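Local coordinates for pesticidal crystal protein Cry4Aa (Bacillus thuringiensis, PDB 2C9K), which acts as a mosquito-larvicidal toxin, binding midgut epithelial cells of insects and promoting their colloid-osmotic lysis, at residues Ile352-Leu356 with Tyr430-Leu434; Phe407-Leu412 with Phe453-Ser458; Phe520-Ala526 with Asp567-Phe573. All blocks are in the same frame, centred on the assembly; numbering follows the deposited sequence.

Interaction 1. Residues Ile352-Leu356 with Tyr430-Leu434; sequences IYIFL and YSHIL
The backbone N-H of Leu434 is hydrogen-bonded to Ile354 O, joining two sheets of the beta-prism, the three-sheet domain of three-domain Cry toxins. Strand 353-362 lies inside a four-stranded sheet, strand 432-440 at the edge of a three-stranded one. Their short segments run at 114° to each other, so they meet at a point instead of forming a ladder.

The polar contacts are backbone ones. Leu434 N to Ile354 O measures 2.7 Å, and CA-H of Ile433 approaches the same oxygen. A water continues the link by accepting from Ile354 N and donating to Leu434 O. Another water lies between Phe355 O and His432 O, although further acceptors compete for its protons.

Apolar branches pack round this junction. Ile354 and Leu434 lie side by side and point the same way, their CB atoms 3.7 Å apart; branched aliphatic side chains can fill this buried seam, where Leu296 and Leu299 also meet Leu434, without needing polar partners. Ile433 crosses Tyr353 obliquely: its CG2 is 3.6 Å from Tyr353 CB, while CG1, set between backbone N and carbonyl carbon (chi1 68°), carries CD1 to 3.7 Å from Tyr353 CD2. Trp295 touches both residues.

Among the aromatics, Phe355 and Tyr430 have ring planes only 27° apart but slid past each other with little overlap; Phe355 CB packs against CB and the near part of the Tyr430 ring, 3.7 Å from Tyr430 CB. Phe355 and Leu356 form a classic beta bulge opposite Phe379. Tyr353 bonds through its own hydroxyl to Asn351, whereas the Tyr430 hydroxyl comes at a slant to the Tyr353 ring, with Tyr430 OH 3.6 Å from Tyr353 CD1.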
loop_
_atom_site.group_PDB
_atom_site.type_symbol
_atom_site.label_atom_id
_atom_site.label_comp_id
_atom_site.label_asym_id
_atom_site.label_seq_id
_atom_site.Cartn_x
_atom_site.Cartn_y
_atom_site.Cartn_z
ATOM N N ILE A 352 -14.480 0.611 13.624
ATOM C CA ILE A 352 -14.915 2.005 13.566
ATOM C C ILE A 352 -13.676 2.808 13.139
ATOM O O ILE A 352 -12.732 2.991 13.914
ATOM C CB ILE A 352 -15.441 2.514 14.935
ATOM C CG1 ILE A 352 -16.905 2.094 15.137
ATOM C CG2 ILE A 352 -15.334 4.032 15.001
ATOM C CD1 ILE A 352 -17.098 0.646 15.470
ATOM N N TYR A 353 -13.686 3.283 11.896
ATOM C CA TYR A 353 -12.547 4.008 11.362
ATOM C C TYR A 353 -12.812 5.410 10.841
ATOM O O TYR A 353 -13.937 5.772 10.500
ATOM C CB TYR A 353 -11.915 3.188 10.241
ATOM C CG TYR A 353 -11.898 1.703 10.511
ATOM C CD1 TYR A 353 -12.830 0.855 9.914
ATOM C CD2 TYR A 353 -10.963 1.145 11.381
ATOM C CE1 TYR A 353 -12.831 -0.512 10.180
ATOM C CE2 TYR A 353 -10.955 -0.222 11.655
ATOM C CZ TYR A 353 -11.892 -1.044 11.053
ATOM O OH TYR A 353 -11.909 -2.389 11.350
ATOM N N ILE A 354 -11.742 6.192 10.780
ATOM C CA ILE A 354 -11.802 7.551 10.265
ATOM C C ILE A 354 -11.341 7.436 8.806
ATOM O O ILE A 354 -10.217 7.018 8.547
ATOM C CB ILE A 354 -10.862 8.485 11.077
ATOM C CG1 ILE A 354 -11.319 8.527 12.538
ATOM C CG2 ILE A 354 -10.889 9.891 10.519
ATOM C CD1 ILE A 354 -10.355 9.230 13.476
ATOM N N PHE A 355 -12.213 7.782 7.859
ATOM C CA PHE A 355 -11.865 7.668 6.447
ATOM C C PHE A 355 -11.764 9.009 5.739
ATOM O O PHE A 355 -11.370 9.080 4.573
ATOM C CB PHE A 355 -12.882 6.783 5.732
ATOM C CG PHE A 355 -14.235 7.414 5.576
ATOM C CD1 PHE A 355 -14.448 8.418 4.632
ATOM C CD2 PHE A 355 -15.301 6.998 6.354
ATOM C CE1 PHE A 355 -15.711 8.997 4.462
ATOM C CE2 PHE A 355 -16.567 7.570 6.196
ATOM C CZ PHE A 355 -16.770 8.571 5.245
ATOM N N LEU A 356 -12.132 10.069 6.445
ATOM C CA LEU A 356 -12.069 11.417 5.900
ATOM C C LEU A 356 -12.218 12.402 7.046
ATOM O O LEU A 356 -13.016 12.182 7.956
ATOM C CB LEU A 356 -13.202 11.647 4.898
ATOM C CG LEU A 356 -13.254 13.017 4.209
ATOM C CD1 LEU A 356 -12.079 13.165 3.247
ATOM C CD2 LEU A 356 -14.550 13.154 3.450
ATOM N N TYR A 430 -14.373 3.485 0.886
ATOM C CA TYR A 430 -13.166 4.223 1.250
ATOM C C TYR A 430 -11.963 3.286 1.128
ATOM O O TYR A 430 -12.054 2.107 1.464
ATOM C CB TYR A 430 -13.290 4.755 2.682
ATOM C CG TYR A 430 -13.426 3.667 3.720
ATOM C CD1 TYR A 430 -12.327 3.247 4.464
ATOM C CD2 TYR A 430 -14.642 3.012 3.915
ATOM C CE1 TYR A 430 -12.438 2.194 5.371
ATOM C CE2 TYR A 430 -14.762 1.964 4.816
ATOM C CZ TYR A 430 -13.658 1.559 5.537
ATOM O OH TYR A 430 -13.767 0.506 6.413
ATOM N N SER A 431 -10.838 3.812 0.653
ATOM C CA SER A 431 -9.637 3.004 0.456
ATOM C C SER A 431 -8.614 3.088 1.583
ATOM O O SER A 431 -7.737 2.221 1.697
ATOM C CB SER A 431 -8.956 3.410 -0.841
ATOM O OG SER A 431 -8.523 4.756 -0.755
ATOM N N HIS A 432 -8.704 4.129 2.404
ATOM C CA HIS A 432 -7.757 4.280 3.501
ATOM C C HIS A 432 -8.445 4.742 4.769
ATOM O O HIS A 432 -9.520 5.325 4.714
ATOM C CB HIS A 432 -6.654 5.282 3.134
ATOM C CG HIS A 432 -5.693 4.788 2.093
ATOM N ND1 HIS A 432 -6.044 4.620 0.770
ATOM C CD2 HIS A 432 -4.380 4.460 2.177
ATOM C CE1 HIS A 432 -4.990 4.214 0.085
ATOM N NE2 HIS A 432 -3.968 4.110 0.915
ATOM N N ILE A 433 -7.816 4.463 5.907
ATOM C CA ILE A 433 -8.326 4.859 7.219
ATOM C C ILE A 433 -7.204 5.562 7.987
ATOM O O ILE A 433 -6.025 5.235 7.813
ATOM C CB ILE A 433 -8.776 3.636 8.059
ATOM C CG1 ILE A 433 -7.551 2.798 8.452
ATOM C CG2 ILE A 433 -9.814 2.814 7.285
ATOM C CD1 ILE A 433 -7.863 1.692 9.435
ATOM N N LEU A 434 -7.560 6.513 8.842
ATOM C CA LEU A 434 -6.550 7.235 9.613
ATOM C C LEU A 434 -5.820 6.261 10.528
ATOM O O LEU A 434 -6.438 5.377 11.110
ATOM C CB LEU A 434 -7.190 8.347 10.454
ATOM C CG LEU A 434 -6.117 9.227 11.102
ATOM C CD1 LEU A 434 -5.411 10.020 10.015
ATOM C CD2 LEU A 434 -6.729 10.157 12.130
HETATM O O HOH W 1 -9.298 5.041 11.927
HETATM O O HOH W 2 -9.806 7.599 3.105
#

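Interaction 2. Residues Phe407-Leu412 with Phe453-Ser458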
loop_
_atom_site.group_PDB
_atom_site.type_symbol
_atom_site.label_atom_id
_atom_site.label_comp_id
_atom_site.label_asym_id
_atom_site.label_seq_id
_atom_site.Cartn_x
_atom_site.Cartn_y
_atom_site.Cartn_z
ATOM N N PHE A 407 -8.313 15.900 4.546
ATOM C CA PHE A 407 -7.364 14.801 4.424
ATOM C C PHE A 407 -8.099 13.464 4.300
ATOM O O PHE A 407 -9.200 13.286 4.819
ATOM C CB PHE A 407 -6.403 14.776 5.624
ATOM C CG PHE A 407 -5.564 16.020 5.756
ATOM C CD1 PHE A 407 -5.864 16.981 6.714
ATOM C CD2 PHE A 407 -4.494 16.247 4.897
ATOM C CE1 PHE A 407 -5.118 18.148 6.816
ATOM C CE2 PHE A 407 -3.742 17.414 4.993
ATOM C CZ PHE A 407 -4.058 18.366 5.955
ATOM N N GLY A 408 -7.465 12.528 3.606
ATOM C CA GLY A 408 -8.043 11.218 3.379
ATOM C C GLY A 408 -7.692 10.834 1.954
ATOM O O GLY A 408 -7.121 11.645 1.220
ATOM N N LEU A 409 -8.014 9.614 1.548
ATOM C CA LEU A 409 -7.698 9.195 0.190
ATOM C C LEU A 409 -8.946 8.977 -0.665
ATOM O O LEU A 409 -10.069 8.970 -0.161
ATOM C CB LEU A 409 -6.828 7.935 0.220
ATOM C CG LEU A 409 -5.350 8.158 0.591
ATOM C CD1 LEU A 409 -4.708 9.091 -0.411
ATOM C CD2 LEU A 409 -5.234 8.748 1.986
ATOM N N PRO A 410 -8.764 8.812 -1.979
ATOM C CA PRO A 410 -9.892 8.602 -2.890
ATOM C C PRO A 410 -10.728 7.349 -2.612
ATOM O O PRO A 410 -10.356 6.504 -1.797
ATOM C CB PRO A 410 -9.216 8.548 -4.258
ATOM C CG PRO A 410 -8.035 9.439 -4.079
ATOM C CD PRO A 410 -7.517 8.993 -2.736
ATOM N N ILE A 411 -11.865 7.246 -3.302
ATOM C CA ILE A 411 -12.751 6.095 -3.165
ATOM C C ILE A 411 -12.011 4.822 -3.578
ATOM O O ILE A 411 -10.975 4.876 -4.251
ATOM C CB ILE A 411 -13.998 6.237 -4.053
ATOM C CG1 ILE A 411 -13.579 6.570 -5.490
ATOM C CG2 ILE A 411 -14.922 7.298 -3.482
ATOM C CD1 ILE A 411 -14.748 6.676 -6.466
ATOM N N LEU A 412 -12.555 3.677 -3.181
ATOM C CA LEU A 412 -11.944 2.391 -3.483
ATOM C C LEU A 412 -12.714 1.627 -4.556
ATOM O O LEU A 412 -12.197 0.677 -5.153
ATOM C CB LEU A 412 -11.873 1.564 -2.204
ATOM C CG LEU A 412 -11.386 0.133 -2.340
ATOM C CD1 LEU A 412 -9.942 0.132 -2.788
ATOM C CD2 LEU A 412 -11.540 -0.562 -1.019
ATOM N N PHE A 453 -0.761 13.283 8.548
ATOM C CA PHE A 453 -1.820 12.340 8.855
ATOM C C PHE A 453 -1.473 11.023 8.183
ATOM O O PHE A 453 -1.338 10.957 6.966
ATOM C CB PHE A 453 -3.161 12.891 8.362
ATOM C CG PHE A 453 -3.554 14.195 9.020
ATOM C CD1 PHE A 453 -2.941 15.392 8.654
ATOM C CD2 PHE A 453 -4.486 14.213 10.060
ATOM C CE1 PHE A 453 -3.243 16.583 9.313
ATOM C CE2 PHE A 453 -4.794 15.400 10.724
ATOM C CZ PHE A 453 -4.171 16.584 10.351
ATOM N N ALA A 454 -1.289 9.988 8.995
ATOM C CA ALA A 454 -0.938 8.660 8.505
ATOM C C ALA A 454 -2.187 7.927 8.042
ATOM O O ALA A 454 -3.235 8.020 8.671
ATOM C CB ALA A 454 -0.258 7.872 9.603
ATOM N N TRP A 455 -2.064 7.192 6.946
ATOM C CA TRP A 455 -3.179 6.448 6.394
ATOM C C TRP A 455 -2.758 5.044 5.999
ATOM O O TRP A 455 -1.766 4.865 5.309
ATOM C CB TRP A 455 -3.734 7.166 5.157
ATOM C CG TRP A 455 -4.240 8.550 5.428
ATOM C CD1 TRP A 455 -3.550 9.715 5.299
ATOM C CD2 TRP A 455 -5.542 8.904 5.916
ATOM N NE1 TRP A 455 -4.338 10.775 5.679
ATOM C CE2 TRP A 455 -5.565 10.304 6.063
ATOM C CE3 TRP A 455 -6.691 8.169 6.243
ATOM C CZ2 TRP A 455 -6.690 10.988 6.522
ATOM C CZ3 TRP A 455 -7.811 8.852 6.698
ATOM C CH2 TRP A 455 -7.802 10.245 6.833
ATOM N N THR A 456 -3.514 4.049 6.443
ATOM C CA THR A 456 -3.219 2.669 6.093
ATOM C C THR A 456 -4.308 2.178 5.144
ATOM O O THR A 456 -5.415 2.724 5.133
ATOM C CB THR A 456 -3.159 1.773 7.341
ATOM O OG1 THR A 456 -4.322 1.986 8.150
ATOM C CG2 THR A 456 -1.916 2.085 8.144
ATOM N N HIS A 457 -4.004 1.162 4.342
ATOM C CA HIS A 457 -4.992 0.652 3.392
ATOM C C HIS A 457 -6.149 -0.075 4.082
ATOM O O HIS A 457 -5.923 -0.949 4.925
ATOM C CB HIS A 457 -4.334 -0.290 2.394
ATOM C CG HIS A 457 -5.134 -0.478 1.146
ATOM N ND1 HIS A 457 -4.996 0.340 0.047
ATOM C CD2 HIS A 457 -6.121 -1.350 0.847
ATOM C CE1 HIS A 457 -5.866 -0.021 -0.878
ATOM N NE2 HIS A 457 -6.561 -1.044 -0.417
ATOM N N SER A 458 -7.381 0.265 3.710
ATOM C CA SER A 458 -8.555 -0.352 4.327
ATOM C C SER A 458 -8.762 -1.820 3.964
ATOM O O SER A 458 -9.817 -2.392 4.235
ATOM C CB SER A 458 -9.818 0.441 3.983
ATOM O OG SER A 458 -10.155 0.305 2.618
#
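Phe407 and Phe453 form an offset stack, their ring centroids 4.3 Å apart and their planes inclined by 17°. The slide is unequal: CD1 of Phe453 sits over the centre of the Phe407 ring, while CD1 of Phe407 falls toward the rim of Phe453. Flat, apolar rings fill this position well, with Leu357 touching both.

The indole of Trp455 offers one face to the backbone and side chain that follow Phe407. Gly408 CA lies over the six-membered ring, 3.7 Å from its centroid, and Leu409 CD2 lies over the five-membered ring, 3.8 Å from its centroid, so two CH-pi contacts share that face. With no side chain, Gly408 lets its N and CA come close over the indole face, both 3.4 Å from Trp455 CZ2, and its phi of 141° is one that glycine adopts readily. Phe407 CB also meets CZ2.

This is interior packing of the beta-prism domain: the extended loop leaving strand 402-407 is laid over strand 450-457, the middle strand of its three-stranded sheet. No hydrogen bond joins the two segments; Gly408 N bonds instead to Gln265 on the neighbouring strand 262-267.

Further along, Leu412, with CG anti to its backbone N (chi1 174°), sends its methyls to the other segment's end. CD2 comes within 4.0 Å of Ser458 OG, a hydroxyl bonded to Tyr430 O, and CD1 lies 4.3 Å from His457 NE2.

Interaction 3. Residues Phe520-Ala526 with Asp567-Phe573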
loop_
_atom_site.group_PDB
_atom_site.type_symbol
_atom_site.label_atom_id
_atom_site.label_comp_id
_atom_site.label_asym_id
_atom_site.label_seq_id
_atom_site.Cartn_x
_atom_site.Cartn_y
_atom_site.Cartn_z
ATOM N N PHE A 520 -1.772 -25.957 5.489
ATOM C CA PHE A 520 -0.332 -26.101 5.439
ATOM C C PHE A 520 0.009 -24.629 5.601
ATOM O O PHE A 520 -0.575 -23.788 4.920
ATOM C CB PHE A 520 0.160 -26.625 4.078
ATOM C CG PHE A 520 0.101 -28.123 3.953
ATOM C CD1 PHE A 520 -0.477 -28.723 2.837
ATOM C CD2 PHE A 520 0.559 -28.938 4.987
ATOM C CE1 PHE A 520 -0.608 -30.105 2.759
ATOM C CE2 PHE A 520 0.430 -30.331 4.916
ATOM C CZ PHE A 520 -0.157 -30.910 3.801
ATOM N N ILE A 521 0.877 -24.282 6.536
ATOM C CA ILE A 521 1.207 -22.878 6.637
ATOM C C ILE A 521 2.520 -22.724 5.846
ATOM O O ILE A 521 3.450 -23.509 6.004
ATOM C CB ILE A 521 1.257 -22.383 8.157
ATOM C CG1 ILE A 521 2.642 -21.880 8.529
ATOM C CG2 ILE A 521 0.757 -23.469 9.098
ATOM C CD1 ILE A 521 2.915 -20.519 8.006
ATOM N N ARG A 522 2.543 -21.742 4.944
ATOM C CA ARG A 522 3.686 -21.476 4.062
ATOM C C ARG A 522 4.256 -20.087 4.325
ATOM O O ARG A 522 3.507 -19.159 4.601
ATOM C CB ARG A 522 3.218 -21.576 2.612
ATOM C CG ARG A 522 4.288 -21.400 1.583
ATOM C CD ARG A 522 3.721 -21.631 0.201
ATOM N NE ARG A 522 2.992 -20.476 -0.316
ATOM C CZ ARG A 522 2.324 -20.473 -1.468
ATOM N NH1 ARG A 522 2.285 -21.569 -2.212
ATOM N NH2 ARG A 522 1.713 -19.375 -1.894
ATOM N N ILE A 523 5.570 -19.935 4.221
ATOM C CA ILE A 523 6.219 -18.653 4.493
ATOM C C ILE A 523 6.956 -18.025 3.301
ATOM O O ILE A 523 7.681 -18.714 2.578
ATOM C CB ILE A 523 7.217 -18.819 5.671
ATOM C CG1 ILE A 523 6.454 -18.857 6.987
ATOM C CG2 ILE A 523 8.226 -17.695 5.696
ATOM C CD1 ILE A 523 7.348 -19.180 8.144
ATOM N N ARG A 524 6.763 -16.718 3.101
ATOM C CA ARG A 524 7.435 -15.980 2.024
ATOM C C ARG A 524 8.491 -15.144 2.734
ATOM O O ARG A 524 8.172 -14.152 3.386
ATOM C CB ARG A 524 6.452 -15.062 1.278
ATOM C CG ARG A 524 7.049 -14.376 0.038
ATOM C CD ARG A 524 5.975 -13.745 -0.851
ATOM N NE ARG A 524 6.463 -13.330 -2.173
ATOM C CZ ARG A 524 7.041 -12.159 -2.450
ATOM N NH1 ARG A 524 7.224 -11.253 -1.501
ATOM N NH2 ARG A 524 7.427 -11.884 -3.689
ATOM N N TYR A 525 9.749 -15.549 2.599
ATOM C CA TYR A 525 10.848 -14.875 3.282
ATOM C C TYR A 525 12.028 -14.611 2.366
ATOM O O TYR A 525 12.056 -15.045 1.219
ATOM C CB TYR A 525 11.351 -15.766 4.409
ATOM C CG TYR A 525 12.128 -16.945 3.853
ATOM C CD1 TYR A 525 13.516 -17.035 4.004
ATOM C CD2 TYR A 525 11.490 -17.916 3.081
ATOM C CE1 TYR A 525 14.241 -18.056 3.395
ATOM C CE2 TYR A 525 12.210 -18.940 2.469
ATOM C CZ TYR A 525 13.580 -19.000 2.628
ATOM O OH TYR A 525 14.282 -20.000 2.005
ATOM N N ALA A 526 13.018 -13.924 2.924
ATOM C CA ALA A 526 14.266 -13.596 2.243
ATOM C C ALA A 526 15.347 -14.009 3.237
ATOM O O ALA A 526 15.112 -14.023 4.450
ATOM C CB ALA A 526 14.348 -12.102 1.960
ATOM N N ASP A 567 14.590 -12.378 -4.925
ATOM C CA ASP A 567 15.194 -12.541 -3.603
ATOM C C ASP A 567 14.266 -13.148 -2.568
ATOM O O ASP A 567 14.731 -13.668 -1.558
ATOM C CB ASP A 567 15.728 -11.199 -3.094
ATOM C CG ASP A 567 16.895 -10.683 -3.924
ATOM O OD1 ASP A 567 17.278 -9.505 -3.755
ATOM O OD2 ASP A 567 17.435 -11.462 -4.743
ATOM N N PHE A 568 12.960 -13.076 -2.802
ATOM C CA PHE A 568 12.006 -13.667 -1.872
ATOM C C PHE A 568 11.547 -15.006 -2.420
ATOM O O PHE A 568 11.236 -15.125 -3.604
ATOM C CB PHE A 568 10.802 -12.749 -1.657
ATOM C CG PHE A 568 11.129 -11.498 -0.885
ATOM C CD1 PHE A 568 11.663 -10.385 -1.525
ATOM C CD2 PHE A 568 10.944 -11.451 0.494
ATOM C CE1 PHE A 568 12.010 -9.250 -0.811
ATOM C CE2 PHE A 568 11.289 -10.321 1.222
ATOM C CZ PHE A 568 11.825 -9.216 0.565
ATOM N N GLN A 569 11.525 -16.020 -1.560
ATOM C CA GLN A 569 11.104 -17.356 -1.965
ATOM C C GLN A 569 10.056 -17.947 -1.031
ATOM O O GLN A 569 9.681 -17.325 -0.030
ATOM C CB GLN A 569 12.322 -18.272 -2.067
ATOM C CG GLN A 569 13.226 -17.906 -3.238
ATOM C CD GLN A 569 12.504 -18.000 -4.578
ATOM O OE1 GLN A 569 12.972 -17.466 -5.587
ATOM N NE2 GLN A 569 11.361 -18.694 -4.593
ATOM N N TYR A 570 9.581 -19.147 -1.354
ATOM C CA TYR A 570 8.545 -19.780 -0.552
ATOM C C TYR A 570 8.884 -21.134 0.042
ATOM O O TYR A 570 9.283 -22.053 -0.671
ATOM C CB TYR A 570 7.273 -19.956 -1.381
ATOM C CG TYR A 570 6.617 -18.683 -1.869
ATOM C CD1 TYR A 570 7.253 -17.851 -2.793
ATOM C CD2 TYR A 570 5.326 -18.341 -1.450
ATOM C CE1 TYR A 570 6.618 -16.714 -3.293
ATOM C CE2 TYR A 570 4.682 -17.208 -1.943
ATOM C CZ TYR A 570 5.335 -16.403 -2.866
ATOM O OH TYR A 570 4.699 -15.297 -3.361
ATOM N N LEU A 571 8.704 -21.258 1.352
ATOM C CA LEU A 571 8.928 -22.528 2.038
ATOM C C LEU A 571 7.652 -22.863 2.786
ATOM O O LEU A 571 6.947 -21.968 3.254
ATOM C CB LEU A 571 10.111 -22.458 3.009
ATOM C CG LEU A 571 11.444 -22.827 2.355
ATOM C CD1 LEU A 571 12.573 -22.773 3.376
ATOM C CD2 LEU A 571 11.319 -24.217 1.749
ATOM N N GLU A 572 7.365 -24.156 2.895
ATOM C CA GLU A 572 6.154 -24.634 3.542
ATOM C C GLU A 572 6.484 -25.685 4.591
ATOM O O GLU A 572 7.338 -26.542 4.369
ATOM C CB GLU A 572 5.252 -25.239 2.472
ATOM C CG GLU A 572 3.851 -25.564 2.895
ATOM C CD GLU A 572 3.027 -26.087 1.733
ATOM O OE1 GLU A 572 2.965 -25.403 0.683
ATOM O OE2 GLU A 572 2.439 -27.181 1.867
ATOM N N PHE A 573 5.820 -25.622 5.737
ATOM C CA PHE A 573 6.060 -26.602 6.780
ATOM C C PHE A 573 5.394 -27.907 6.361
ATOM O O PHE A 573 4.373 -27.895 5.675
ATOM C CB PHE A 573 5.478 -26.133 8.105
ATOM C CG PHE A 573 6.103 -24.884 8.633
ATOM C CD1 PHE A 573 5.514 -23.650 8.410
ATOM C CD2 PHE A 573 7.266 -24.944 9.389
ATOM C CE1 PHE A 573 6.070 -22.490 8.934
ATOM C CE2 PHE A 573 7.834 -23.792 9.918
ATOM C CZ PHE A 573 7.235 -22.560 9.693
HETATM O O HOH W 3 2.419 -26.544 7.198
HETATM O O HOH W 4 3.981 -24.353 -2.299
HETATM O O HOH W 5 7.166 -14.127 -4.850
#
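The Tyr570 ring is met by two arginines in different ways: CG of Arg524 lies over one face, 4.1 Å from the ring centroid, whereas NE of Arg522 comes to the edge, 3.4 Å from Tyr570 CD2. The guanidinium of Arg522 stands nearly upright to that ring, at 83°, and turns a face to CD2. The Arg524 guanidinium has Phe568 CB over one face; near its plane Arg524 NE lies 2.9 Å from Tyr570 OH, and a water sits at its edge. Phe568 takes Ala526 CB over its ring, 4.0 Å from the centroid; a methyl is compact enough to sit there.

Beneath these groups runs an antiparallel ladder in the beta-sandwich of the toxin's C-terminal domain. Ile523 and Leu571 form a hydrogen-bonded pair, with Ile523 N to Leu571 O at 2.6 Å, and Tyr525 pairs likewise with Gln569; Phe573 N adds a bond to Ile521 O.

The face of Ile523 and Leu571 is mostly apolar: CG1 of Ile521 touches Phe573 CD1 at 3.4 Å, and Leu571 CD1 approaches Tyr525 OH, which is hydrogen-bonded to Asn552 N. Arg522, Arg524, Tyr570 and Glu572 occupy the other face. A bend at chi3 (80°) turns the Arg522 head beside Tyr570; a water on Arg522 NH1 bonds weakly to Glu572 OE1, the charged groups themselves not touching.

Salt bridges from Arg522 to Glu606 and from Arg524 to Asp603 probably offset the charge of the two buried arginines, and the Tyr570 hydroxyl bonds to Tyr251, so this face is knit by charge and aromatic contacts together.

Overall arrangement
Interactions 1 and 2 belong to the beta-prism and touch: Ser431 OG is 2.7 Å from Pro410 O, Ser431 O is 2.8 Å from Ser458 N, and Trp455, whose face receives the loop in interaction 2, also packs against Ile433 and Leu434. They share the sheet of strands 432-440 and 450-457, one fastening it to a second sheet, the other laying a loop on it. Interaction 3 lies in the C-terminal beta-sandwich, its centre about 32 and 30 Å from theirs. All three are largely buried, but interaction 3 has an exposed residue, Gln569. Interaction 1 combines one direct backbone bond with waters and apolar packing, interaction 2 relies on packing alone, interaction 3 on a ladder flanked by arginines.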